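Long-range contacts in D-galactonate dehydratase family member RspA (Pantoea ananatis, PDB 3T6C), which dehydrates D-gluconate to 2-dehydro-3-deoxy-D-gluconate with low activity in vitro, using one magnesium ion per subunit: residues 308-313 / 336-341; 37-42 / 381-386; 132-137 / 398-403; 32-37 / 73-78. All blocks are in the same frame, centred on the assembly; numbering follows the deposited sequence.

Interaction 1: residues 308-313 / 336-341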
# COMPACT_ATOMS: atom_id res chain seq x y z
N PRO A 308 -8.28 -2.25 -14.07
CA PRO A 308 -7.47 -1.54 -13.07
C PRO A 308 -7.54 -0.02 -13.27
O PRO A 308 -7.47 0.74 -12.28
CB PRO A 308 -6.04 -2.07 -13.31
CG PRO A 308 -6.27 -3.40 -14.01
CD PRO A 308 -7.47 -3.22 -14.84
N LEU A 309 -7.71 0.43 -14.50
CA LEU A 309 -7.69 1.88 -14.71
C LEU A 309 -8.97 2.46 -14.14
O LEU A 309 -8.94 3.55 -13.52
CB LEU A 309 -7.67 2.22 -16.19
CG LEU A 309 -6.41 1.79 -16.95
CD1 LEU A 309 -6.36 2.38 -18.35
CD2 LEU A 309 -5.13 2.00 -16.24
N ILE A 310 -10.07 1.73 -14.30
CA ILE A 310 -11.36 2.26 -13.84
C ILE A 310 -11.39 2.15 -12.31
O ILE A 310 -11.76 3.12 -11.62
CB ILE A 310 -12.51 1.53 -14.51
CG1 ILE A 310 -12.54 1.85 -16.02
CG2 ILE A 310 -13.85 1.96 -13.84
CD1 ILE A 310 -13.50 0.90 -16.80
N ASP A 311 -10.96 1.02 -11.76
CA ASP A 311 -10.94 0.82 -10.30
C ASP A 311 -10.18 1.89 -9.57
O ASP A 311 -10.60 2.32 -8.52
CB ASP A 311 -10.24 -0.53 -9.97
CG ASP A 311 -11.19 -1.71 -10.04
OD1 ASP A 311 -12.41 -1.52 -9.82
OD2 ASP A 311 -10.68 -2.82 -10.21
N ASN A 312 -9.06 2.29 -10.15
CA ASN A 312 -8.11 3.21 -9.51
C ASN A 312 -8.31 4.68 -9.93
O ASN A 312 -7.49 5.56 -9.59
CB ASN A 312 -6.69 2.71 -9.67
CG ASN A 312 -6.46 1.45 -8.91
OD1 ASN A 312 -6.45 1.47 -7.66
ND2 ASN A 312 -6.30 0.34 -9.61
N LYS A 313 -9.38 4.96 -10.66
CA LYS A 313 -9.71 6.34 -11.05
C LYS A 313 -8.60 6.94 -11.92
O LYS A 313 -8.27 8.14 -11.80
CB LYS A 313 -9.98 7.24 -9.81
CG LYS A 313 -10.84 6.55 -8.72
CD LYS A 313 -12.19 6.05 -9.22
CE LYS A 313 -13.09 5.59 -8.07
NZ LYS A 313 -12.51 4.34 -7.41
N ILE A 336 -21.39 0.15 -16.90
CA ILE A 336 -21.83 0.05 -15.48
C ILE A 336 -20.63 0.05 -14.52
O ILE A 336 -20.64 0.77 -13.49
CB ILE A 336 -22.69 -1.20 -15.29
CG1 ILE A 336 -24.07 -0.92 -15.91
CG2 ILE A 336 -22.77 -1.57 -13.77
CD1 ILE A 336 -24.94 -2.18 -16.05
N TYR A 337 -19.60 -0.70 -14.85
CA TYR A 337 -18.41 -0.70 -13.98
C TYR A 337 -17.82 0.72 -13.89
O TYR A 337 -17.40 1.17 -12.83
CB TYR A 337 -17.37 -1.69 -14.56
CG TYR A 337 -16.41 -2.17 -13.50
CD1 TYR A 337 -16.75 -3.28 -12.74
CD2 TYR A 337 -15.20 -1.53 -13.27
CE1 TYR A 337 -15.93 -3.73 -11.72
CE2 TYR A 337 -14.38 -1.98 -12.23
CZ TYR A 337 -14.76 -3.05 -11.46
OH TYR A 337 -13.92 -3.51 -10.47
N SER A 338 -17.83 1.43 -15.02
CA SER A 338 -17.39 2.83 -15.06
C SER A 338 -18.30 3.73 -14.22
O SER A 338 -17.81 4.55 -13.39
CB SER A 338 -17.36 3.33 -16.52
OG SER A 338 -16.43 2.54 -17.25
N GLU A 339 -19.62 3.55 -14.38
CA GLU A 339 -20.60 4.36 -13.68
C GLU A 339 -20.36 4.34 -12.18
O GLU A 339 -20.41 5.38 -11.50
CB GLU A 339 -22.01 3.78 -13.99
CG GLU A 339 -23.16 4.49 -13.26
CD GLU A 339 -24.51 3.77 -13.43
OE1 GLU A 339 -24.65 2.89 -14.32
OE2 GLU A 339 -25.41 4.07 -12.64
N LEU A 340 -20.14 3.15 -11.64
CA LEU A 340 -20.00 3.02 -10.18
C LEU A 340 -18.66 3.57 -9.68
O LEU A 340 -18.49 3.79 -8.47
CB LEU A 340 -20.21 1.55 -9.76
CG LEU A 340 -21.65 1.01 -9.55
CD1 LEU A 340 -22.63 1.44 -10.64
CD2 LEU A 340 -21.67 -0.52 -9.42
N ASN A 341 -17.71 3.76 -10.59
CA ASN A 341 -16.42 4.43 -10.30
C ASN A 341 -16.39 5.91 -10.68
O ASN A 341 -15.33 6.51 -10.68
CB ASN A 341 -15.27 3.64 -10.97
CG ASN A 341 -14.93 2.42 -10.15
OD1 ASN A 341 -14.32 2.57 -9.08
ND2 ASN A 341 -15.40 1.23 -10.60
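The ring of Tyr337 stacks on Tyr337 of the second subunit and is met by segment 308-313 at its edge: the carboxylate carbon of Asp311 lies in the ring plane, and CG2 of Ile310 sits beside CD2 of Tyr337 at 3.8 Å, close to that plane. Carboxylate and ring planes are turned 60° apart. OH of Tyr337 donates to OD1 of Asp311 over 2.6 Å, on the syn side and 17° out of the carboxylate plane. Tyr337 carries its ring anti to the backbone N (chi1 -157°), which swings the hydroxyl across to the end of helix 303-311. The other carboxylate oxygen, OD2, is salt-bridged to Lys307.

The amide of Asn341 joins both helix ends. Its ND2 turns back to the carbonyl O of Tyr337 at 3.0 Å, while OD1 accepts NZ of Lys313 at 3.0 Å, in the carbonyl plane, and a further bond from Lys307 of the second subunit. Lys313, at positive phi, is the C-prime residue of the Schellman motif closing helix 303-311; bends at chi2 and chi4 return NZ to O of Asp311, and NZ also forms a salt bridge with Glu281 of the third subunit. Between these polar groups Ile310 packs, CG2 against CB of Asn341 at 3.6 Å and CD1 against OG of Ser338 at 3.4 Å, an OG hydrogen-bonded to O of Ile334 in its own helix.

Two successive outer helices of the (beta/alpha)-barrel thus meet where subunits join. The short phenol-carboxylate bond and the salt bridge to Lys307 would probably favour an ionised Asp311 at this subunit interface.

Interaction 2: residues 37-42 / 381-386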
# COMPACT_ATOMS: atom_id res chain seq x y z
N THR A 37 -18.14 -5.08 -46.73
CA THR A 37 -18.55 -3.97 -47.61
C THR A 37 -17.85 -2.66 -47.23
O THR A 37 -17.48 -2.49 -46.09
CB THR A 37 -20.12 -3.80 -47.61
OG1 THR A 37 -20.51 -2.82 -48.56
CG2 THR A 37 -20.68 -3.37 -46.24
N ALA A 38 -17.67 -1.75 -48.20
CA ALA A 38 -16.94 -0.52 -47.92
C ALA A 38 -17.58 0.75 -48.51
O ALA A 38 -16.92 1.46 -49.24
CB ALA A 38 -15.48 -0.67 -48.44
N PRO A 39 -18.83 1.05 -48.14
CA PRO A 39 -19.54 2.15 -48.84
C PRO A 39 -18.98 3.52 -48.51
O PRO A 39 -19.13 4.44 -49.30
CB PRO A 39 -21.01 2.02 -48.36
CG PRO A 39 -21.11 0.54 -47.80
CD PRO A 39 -19.71 0.30 -47.21
N GLY A 40 -18.37 3.64 -47.33
CA GLY A 40 -17.72 4.89 -46.92
C GLY A 40 -16.23 4.98 -47.24
O GLY A 40 -15.56 5.93 -46.85
N GLY A 41 -15.72 4.03 -48.01
CA GLY A 41 -14.32 4.01 -48.40
C GLY A 41 -13.43 3.33 -47.37
O GLY A 41 -12.20 3.40 -47.48
N ILE A 42 -14.06 2.65 -46.40
CA ILE A 42 -13.37 1.98 -45.31
C ILE A 42 -13.97 0.60 -45.16
O ILE A 42 -15.20 0.44 -45.12
CB ILE A 42 -13.50 2.76 -43.98
CG1 ILE A 42 -12.79 4.11 -44.12
CG2 ILE A 42 -12.84 1.99 -42.80
CD1 ILE A 42 -13.11 5.03 -43.01
N ASP A 381 -23.54 9.49 -48.29
CA ASP A 381 -24.79 9.00 -48.82
C ASP A 381 -24.77 7.52 -49.12
O ASP A 381 -25.75 6.82 -48.88
CB ASP A 381 -25.25 9.84 -50.00
CG ASP A 381 -25.99 11.10 -49.52
OD1 ASP A 381 -25.32 12.14 -49.29
OD2 ASP A 381 -27.23 11.01 -49.33
N ALA A 382 -23.66 7.02 -49.60
CA ALA A 382 -23.56 5.58 -49.89
C ALA A 382 -23.76 4.73 -48.62
O ALA A 382 -24.49 3.71 -48.66
CB ALA A 382 -22.23 5.26 -50.56
N LEU A 383 -23.16 5.13 -47.50
CA LEU A 383 -23.38 4.44 -46.24
C LEU A 383 -24.83 4.48 -45.81
O LEU A 383 -25.41 3.47 -45.39
CB LEU A 383 -22.55 5.13 -45.14
CG LEU A 383 -21.10 4.64 -45.05
CD1 LEU A 383 -20.28 5.58 -44.16
CD2 LEU A 383 -21.10 3.18 -44.49
N ARG A 384 -25.45 5.66 -45.97
CA ARG A 384 -26.84 5.82 -45.59
C ARG A 384 -27.82 5.00 -46.44
O ARG A 384 -28.86 4.58 -45.95
CB ARG A 384 -27.21 7.31 -45.56
CG ARG A 384 -26.51 8.06 -44.42
CD ARG A 384 -26.84 9.55 -44.38
NE ARG A 384 -26.20 10.07 -43.16
CZ ARG A 384 -26.77 10.08 -41.94
NH1 ARG A 384 -28.03 9.66 -41.79
NH2 ARG A 384 -26.11 10.52 -40.88
N GLU A 385 -27.48 4.83 -47.71
CA GLU A 385 -28.23 3.99 -48.63
C GLU A 385 -28.07 2.50 -48.32
O GLU A 385 -29.05 1.76 -48.28
CB GLU A 385 -27.70 4.24 -50.04
CG GLU A 385 -28.46 3.54 -51.14
CD GLU A 385 -28.58 4.40 -52.39
OE1 GLU A 385 -29.58 4.27 -53.07
OE2 GLU A 385 -27.69 5.23 -52.69
N VAL A 386 -26.82 2.08 -48.12
CA VAL A 386 -26.53 0.65 -47.84
C VAL A 386 -27.06 0.22 -46.47
O VAL A 386 -27.47 -0.92 -46.29
CB VAL A 386 -25.03 0.35 -47.95
CG1 VAL A 386 -24.71 -1.07 -47.47
CG2 VAL A 386 -24.60 0.48 -49.45
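Pro39 presses its ring into the side of helix 381-386, meeting Ala382, Leu383 and Val386, one turn of the helix. Its CG, in the exo pucker, faces the fork of Val386, 3.9 Å from CG2; the two side chains cross at about a right angle. Val386 holds CG1 anti to the backbone N (chi1 172°) and CG2 beside that N, and both methyls touch the same CG of Pro39. Next along the ring, CB of Pro39 packs 4.0 Å from CD2 of Leu383.

Leu383 starts out alongside the contact, but with CG beside its backbone N (chi1 -85°) and an extended chi2 the branch reaches across to the turn. CG of Leu383 stands 3.7 Å from N of Gly40, and its CD1 lies 3.8 Å from CA of Gly40, where the absence of a side chain lets the methyl settle against the backbone. Ala38 to Gly41 form a type I beta turn, part of the loop between strands 29-37 and 44-51. In the cap-and-barrel layout of the enolase superfamily, this hairpin connection belongs to the N-terminal capping domain and rests here on a helix of the C-terminal barrel domain.

The methyl CB of Ala382 approaches O of Pro39 at 3.4 Å, and that same carbonyl accepts a hydrogen bond from Asn380. Leu44 touches both Pro39 and Leu383, and helix 412-415 backs Val386.

Interaction 3: residues 132-137 / 398-403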
# COMPACT_ATOMS: atom_id res chain seq x y z
N PRO A 132 -36.79 -0.68 -29.37
CA PRO A 132 -35.37 -0.42 -29.58
C PRO A 132 -34.52 -1.06 -28.49
O PRO A 132 -34.99 -1.16 -27.35
CB PRO A 132 -35.28 1.11 -29.41
CG PRO A 132 -36.68 1.63 -29.87
CD PRO A 132 -37.57 0.57 -29.22
N VAL A 133 -33.30 -1.45 -28.82
CA VAL A 133 -32.38 -1.98 -27.81
C VAL A 133 -32.22 -0.98 -26.66
O VAL A 133 -32.21 -1.40 -25.51
CB VAL A 133 -31.03 -2.35 -28.42
CG1 VAL A 133 -29.99 -2.64 -27.34
CG2 VAL A 133 -31.20 -3.64 -29.31
N TYR A 134 -32.15 0.33 -26.92
CA TYR A 134 -32.05 1.28 -25.76
C TYR A 134 -33.18 1.16 -24.78
O TYR A 134 -33.00 1.48 -23.60
CB TYR A 134 -31.84 2.74 -26.23
CG TYR A 134 -32.98 3.36 -26.98
CD1 TYR A 134 -34.14 3.76 -26.33
CD2 TYR A 134 -32.87 3.60 -28.35
CE1 TYR A 134 -35.17 4.31 -27.03
CE2 TYR A 134 -33.88 4.19 -29.07
CZ TYR A 134 -35.03 4.53 -28.41
OH TYR A 134 -36.06 5.10 -29.10
N GLU A 135 -34.37 0.73 -25.23
CA GLU A 135 -35.46 0.54 -24.29
C GLU A 135 -35.27 -0.67 -23.41
O GLU A 135 -35.78 -0.72 -22.30
CB GLU A 135 -36.82 0.41 -24.99
CG GLU A 135 -37.20 1.67 -25.70
CD GLU A 135 -37.63 2.82 -24.83
OE1 GLU A 135 -37.45 2.78 -23.59
OE2 GLU A 135 -38.21 3.79 -25.38
N LEU A 136 -34.55 -1.69 -23.91
CA LEU A 136 -34.26 -2.87 -23.07
C LEU A 136 -33.18 -2.62 -22.01
O LEU A 136 -33.12 -3.31 -21.00
CB LEU A 136 -33.77 -4.00 -23.96
CG LEU A 136 -34.67 -4.29 -25.15
CD1 LEU A 136 -34.00 -5.42 -25.99
CD2 LEU A 136 -36.07 -4.68 -24.70
N LEU A 137 -32.31 -1.65 -22.27
CA LEU A 137 -31.13 -1.34 -21.48
C LEU A 137 -31.34 -0.29 -20.38
O LEU A 137 -30.38 0.17 -19.79
CB LEU A 137 -29.93 -0.93 -22.34
CG LEU A 137 -29.48 -1.98 -23.35
CD1 LEU A 137 -28.37 -1.40 -24.14
CD2 LEU A 137 -29.04 -3.26 -22.67
N ALA A 398 -26.89 13.78 -32.13
CA ALA A 398 -27.46 12.72 -32.94
C ALA A 398 -28.80 12.27 -32.39
O ALA A 398 -29.03 12.18 -31.16
CB ALA A 398 -26.52 11.52 -33.01
N TYR A 399 -29.70 11.99 -33.33
CA TYR A 399 -31.06 11.54 -33.00
C TYR A 399 -31.27 10.15 -33.61
O TYR A 399 -31.40 10.01 -34.84
CB TYR A 399 -32.04 12.57 -33.55
CG TYR A 399 -31.85 13.91 -32.86
CD1 TYR A 399 -32.37 14.13 -31.60
CD2 TYR A 399 -31.07 14.91 -33.43
CE1 TYR A 399 -32.16 15.34 -30.95
CE2 TYR A 399 -30.86 16.12 -32.80
CZ TYR A 399 -31.39 16.31 -31.54
OH TYR A 399 -31.22 17.52 -30.93
N VAL A 400 -31.34 9.13 -32.78
CA VAL A 400 -31.56 7.77 -33.29
C VAL A 400 -33.04 7.57 -33.53
O VAL A 400 -33.88 8.16 -32.82
CB VAL A 400 -30.99 6.63 -32.36
CG1 VAL A 400 -29.49 6.90 -32.08
CG2 VAL A 400 -31.73 6.55 -31.09
N ASN A 401 -33.38 6.73 -34.50
CA ASN A 401 -34.79 6.45 -34.67
C ASN A 401 -35.31 5.54 -33.57
O ASN A 401 -34.56 4.98 -32.75
CB ASN A 401 -35.08 5.84 -36.06
CG ASN A 401 -34.47 4.46 -36.23
OD1 ASN A 401 -34.78 3.52 -35.50
ND2 ASN A 401 -33.61 4.33 -37.23
N ASP A 402 -36.64 5.37 -33.59
CA ASP A 402 -37.36 4.58 -32.59
C ASP A 402 -37.75 3.15 -33.02
O ASP A 402 -38.68 2.59 -32.41
CB ASP A 402 -38.50 5.34 -31.87
CG ASP A 402 -39.63 5.64 -32.78
OD1 ASP A 402 -39.58 5.23 -33.96
OD2 ASP A 402 -40.59 6.29 -32.31
N LYS A 403 -37.20 2.67 -34.14
CA LYS A 403 -37.60 1.37 -34.69
C LYS A 403 -37.04 0.27 -33.78
O LYS A 403 -36.05 0.45 -33.06
CB LYS A 403 -37.04 1.21 -36.09
CG LYS A 403 -37.58 2.23 -37.12
CD LYS A 403 -37.11 1.91 -38.60
CE LYS A 403 -35.55 1.78 -38.77
NZ LYS A 403 -34.98 1.11 -40.03
O HOH W 1 -35.60 7.34 -30.66
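OH of Tyr134 lies 2.8 Å from a water that donates to the carbonyl O of Val400 at 2.9 Å. No direct hydrogen bond crosses the contact. Tyr134 keeps its ring between the backbone N and the carbonyl carbon (chi1 66°), which brings the phenol up against the chain that follows strand 397-399. One face of the ring receives CB of Pro132 from its own segment, 3.4 Å above the plane and offset toward the rim. At the edge, in the ring plane, stands O of Asn401, 3.8 Å from CE2 of Tyr134. CG2 of Val400 comes obliquely to that same CE2 at 3.8 Å, and CB of Asp402 lies beside the hydroxyl.

Pro132 brings its CG to the backbone oxygens of the other segment, 3.4 Å from O of Asp402 and 3.5 Å from O of Lys403. That stretch is shaped by an Asx turn, in which OD1 of Asn401 accepts N of Lys403 at 2.9 Å, while ND2 of Asn401 bonds to Gly407.

The contact joins the short helix 133-136, following the long helix 108-129, to the chain leaving strand 397-399, which pairs with strands 145-151 and 392-394; His363 of helix 355-367 adds a ring to Tyr134. The contact probably rests on apolar packing, CH-to-oxygen approaches from Pro132, the ring edge near O of Asn401 and one bridging water rather than on charge.

Interaction 4: residues 32-37 / 73-78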
# COMPACT_ATOMS: atom_id res chain seq x y z
N VAL A 32 -26.03 -17.92 -40.30
CA VAL A 32 -25.21 -16.81 -39.85
C VAL A 32 -24.30 -16.50 -40.99
O VAL A 32 -23.59 -17.40 -41.48
CB VAL A 32 -24.36 -17.16 -38.60
CG1 VAL A 32 -23.38 -15.99 -38.22
CG2 VAL A 32 -25.29 -17.56 -37.45
N LYS A 33 -24.27 -15.24 -41.41
CA LYS A 33 -23.29 -14.90 -42.44
C LYS A 33 -22.55 -13.59 -42.23
O LYS A 33 -22.98 -12.72 -41.49
CB LYS A 33 -23.92 -14.89 -43.80
CG LYS A 33 -24.79 -13.73 -44.03
CD LYS A 33 -25.16 -13.76 -45.50
CE LYS A 33 -26.35 -12.95 -45.76
NZ LYS A 33 -27.07 -13.40 -47.01
N THR A 34 -21.41 -13.45 -42.90
CA THR A 34 -20.60 -12.25 -42.79
C THR A 34 -20.65 -11.52 -44.13
O THR A 34 -20.49 -12.14 -45.19
CB THR A 34 -19.14 -12.58 -42.53
OG1 THR A 34 -18.99 -13.41 -41.37
CG2 THR A 34 -18.35 -11.31 -42.35
N ILE A 35 -20.85 -10.20 -44.08
CA ILE A 35 -20.88 -9.35 -45.24
C ILE A 35 -19.71 -8.36 -45.11
O ILE A 35 -19.57 -7.67 -44.06
CB ILE A 35 -22.20 -8.58 -45.31
CG1 ILE A 35 -23.37 -9.57 -45.57
CG2 ILE A 35 -22.17 -7.57 -46.45
CD1 ILE A 35 -24.73 -9.04 -45.10
N LEU A 36 -18.88 -8.32 -46.15
CA LEU A 36 -17.74 -7.41 -46.18
C LEU A 36 -18.09 -6.33 -47.20
O LEU A 36 -18.31 -6.61 -48.40
CB LEU A 36 -16.46 -8.12 -46.60
CG LEU A 36 -15.92 -9.26 -45.72
CD1 LEU A 36 -14.56 -9.77 -46.22
CD2 LEU A 36 -15.86 -8.85 -44.32
N THR A 37 -18.14 -5.08 -46.73
CA THR A 37 -18.55 -3.97 -47.61
C THR A 37 -17.85 -2.66 -47.23
O THR A 37 -17.48 -2.49 -46.09
CB THR A 37 -20.12 -3.80 -47.61
OG1 THR A 37 -20.51 -2.82 -48.56
CG2 THR A 37 -20.68 -3.37 -46.24
N SER A 73 -13.09 -15.30 -41.17
CA SER A 73 -12.90 -16.71 -40.86
C SER A 73 -13.40 -17.06 -39.45
O SER A 73 -14.10 -18.05 -39.21
CB SER A 73 -11.41 -17.06 -40.96
OG SER A 73 -11.21 -18.44 -40.75
N ALA A 74 -13.04 -16.23 -38.48
CA ALA A 74 -13.43 -16.48 -37.08
C ALA A 74 -14.95 -16.58 -36.93
O ALA A 74 -15.48 -17.30 -36.04
CB ALA A 74 -12.82 -15.38 -36.13
N ILE A 75 -15.69 -15.87 -37.77
CA ILE A 75 -17.16 -15.98 -37.79
C ILE A 75 -17.61 -17.19 -38.65
O ILE A 75 -18.25 -18.13 -38.13
CB ILE A 75 -17.80 -14.71 -38.34
CG1 ILE A 75 -17.45 -13.50 -37.43
CG2 ILE A 75 -19.33 -14.92 -38.47
CD1 ILE A 75 -17.67 -12.13 -38.13
N ASP A 76 -17.26 -17.17 -39.94
CA ASP A 76 -17.83 -18.18 -40.85
C ASP A 76 -17.43 -19.61 -40.55
O ASP A 76 -18.24 -20.52 -40.75
CB ASP A 76 -17.41 -17.87 -42.29
CG ASP A 76 -18.13 -16.63 -42.85
OD1 ASP A 76 -19.07 -16.10 -42.22
OD2 ASP A 76 -17.77 -16.17 -43.95
N GLU A 77 -16.20 -19.82 -40.13
CA GLU A 77 -15.74 -21.19 -39.91
C GLU A 77 -16.02 -21.69 -38.51
O GLU A 77 -16.00 -22.91 -38.28
CB GLU A 77 -14.22 -21.30 -40.19
CG GLU A 77 -13.79 -20.94 -41.62
CD GLU A 77 -14.49 -21.73 -42.72
OE1 GLU A 77 -15.02 -22.84 -42.47
OE2 GLU A 77 -14.51 -21.23 -43.86
N TYR A 78 -16.27 -20.77 -37.58
CA TYR A 78 -16.39 -21.15 -36.15
C TYR A 78 -17.71 -20.70 -35.49
O TYR A 78 -18.56 -21.54 -35.15
CB TYR A 78 -15.15 -20.63 -35.36
CG TYR A 78 -13.88 -21.21 -35.92
CD1 TYR A 78 -13.47 -22.51 -35.57
CD2 TYR A 78 -13.08 -20.48 -36.83
CE1 TYR A 78 -12.35 -23.05 -36.10
CE2 TYR A 78 -11.92 -21.03 -37.36
CZ TYR A 78 -11.56 -22.31 -36.97
OH TYR A 78 -10.39 -22.85 -37.50
O HOH W 2 -21.51 -18.23 -42.76
O HOH W 3 -20.93 -15.86 -44.77
O HOH W 4 -18.67 -14.42 -45.81
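The tight part of this contact is gathered around OG1 of Thr34, which in the conformer described here donates to OD1 of Asp76 at 2.8 Å and lies 3.3 Å from CG2 of Ile75. Thr34 sets OG1 beside its backbone N (chi1 -55°), turned to the helix, and OG1 meets OD1 from above the carboxylate, 47° out of its plane. Ile75 points at the strand and holds CG2 anti to its own backbone N, where the methyl also reaches CG1 of Val32 at 4.2 Å. Behind this apolar patch stand Val47 of strand 44-51, which touches both Val32 and Ile75, and Ala113 of helix 108-129.

On the looser side, water takes over. One water bonds N of Thr34 at 3.1 Å and gives a weak bond to OD1 of Asp76; another donates both to O of Thr34 and to OD2 of Asp76, the latter at 2.7 Å. Asp76 thus takes a direct bond from the strand's threonine and reaches the strand's main chain through waters. Lys33 points away from the helix and pairs with Glu412.

Strand 32-37 and helix 73-78 run nearly antiparallel, 153° between their directions and 8.0 Å apart at closest approach: the helix packs on the three-stranded antiparallel sheet of the N-terminal capping domain. A single carboxylate therefore takes a threonine hydroxyl directly and waters that are also bound to the strand's main chain, and this hydration would be expected to keep Asp76 ionised at the partly exposed margin of the domain.

From the N terminus, interaction 4 closes first, a short loop within the capping domain that sets helix 68-83 against strand 29-37. The same strand runs on through the shared Thr37 into the turn of interaction 2, whose partner lies more than 300 residues later in the barrel domain; interactions 2 and 4 therefore cross. Interaction 3 opens after interaction 4 has closed and crosses interaction 2, giving a second tie between the N-terminal and C-terminal regions, with centres 22 Å apart. Interaction 1, between neighbouring barrel helices, falls within the spans of both 2 and 3. Interactions 1 and 3 both touch the second subunit.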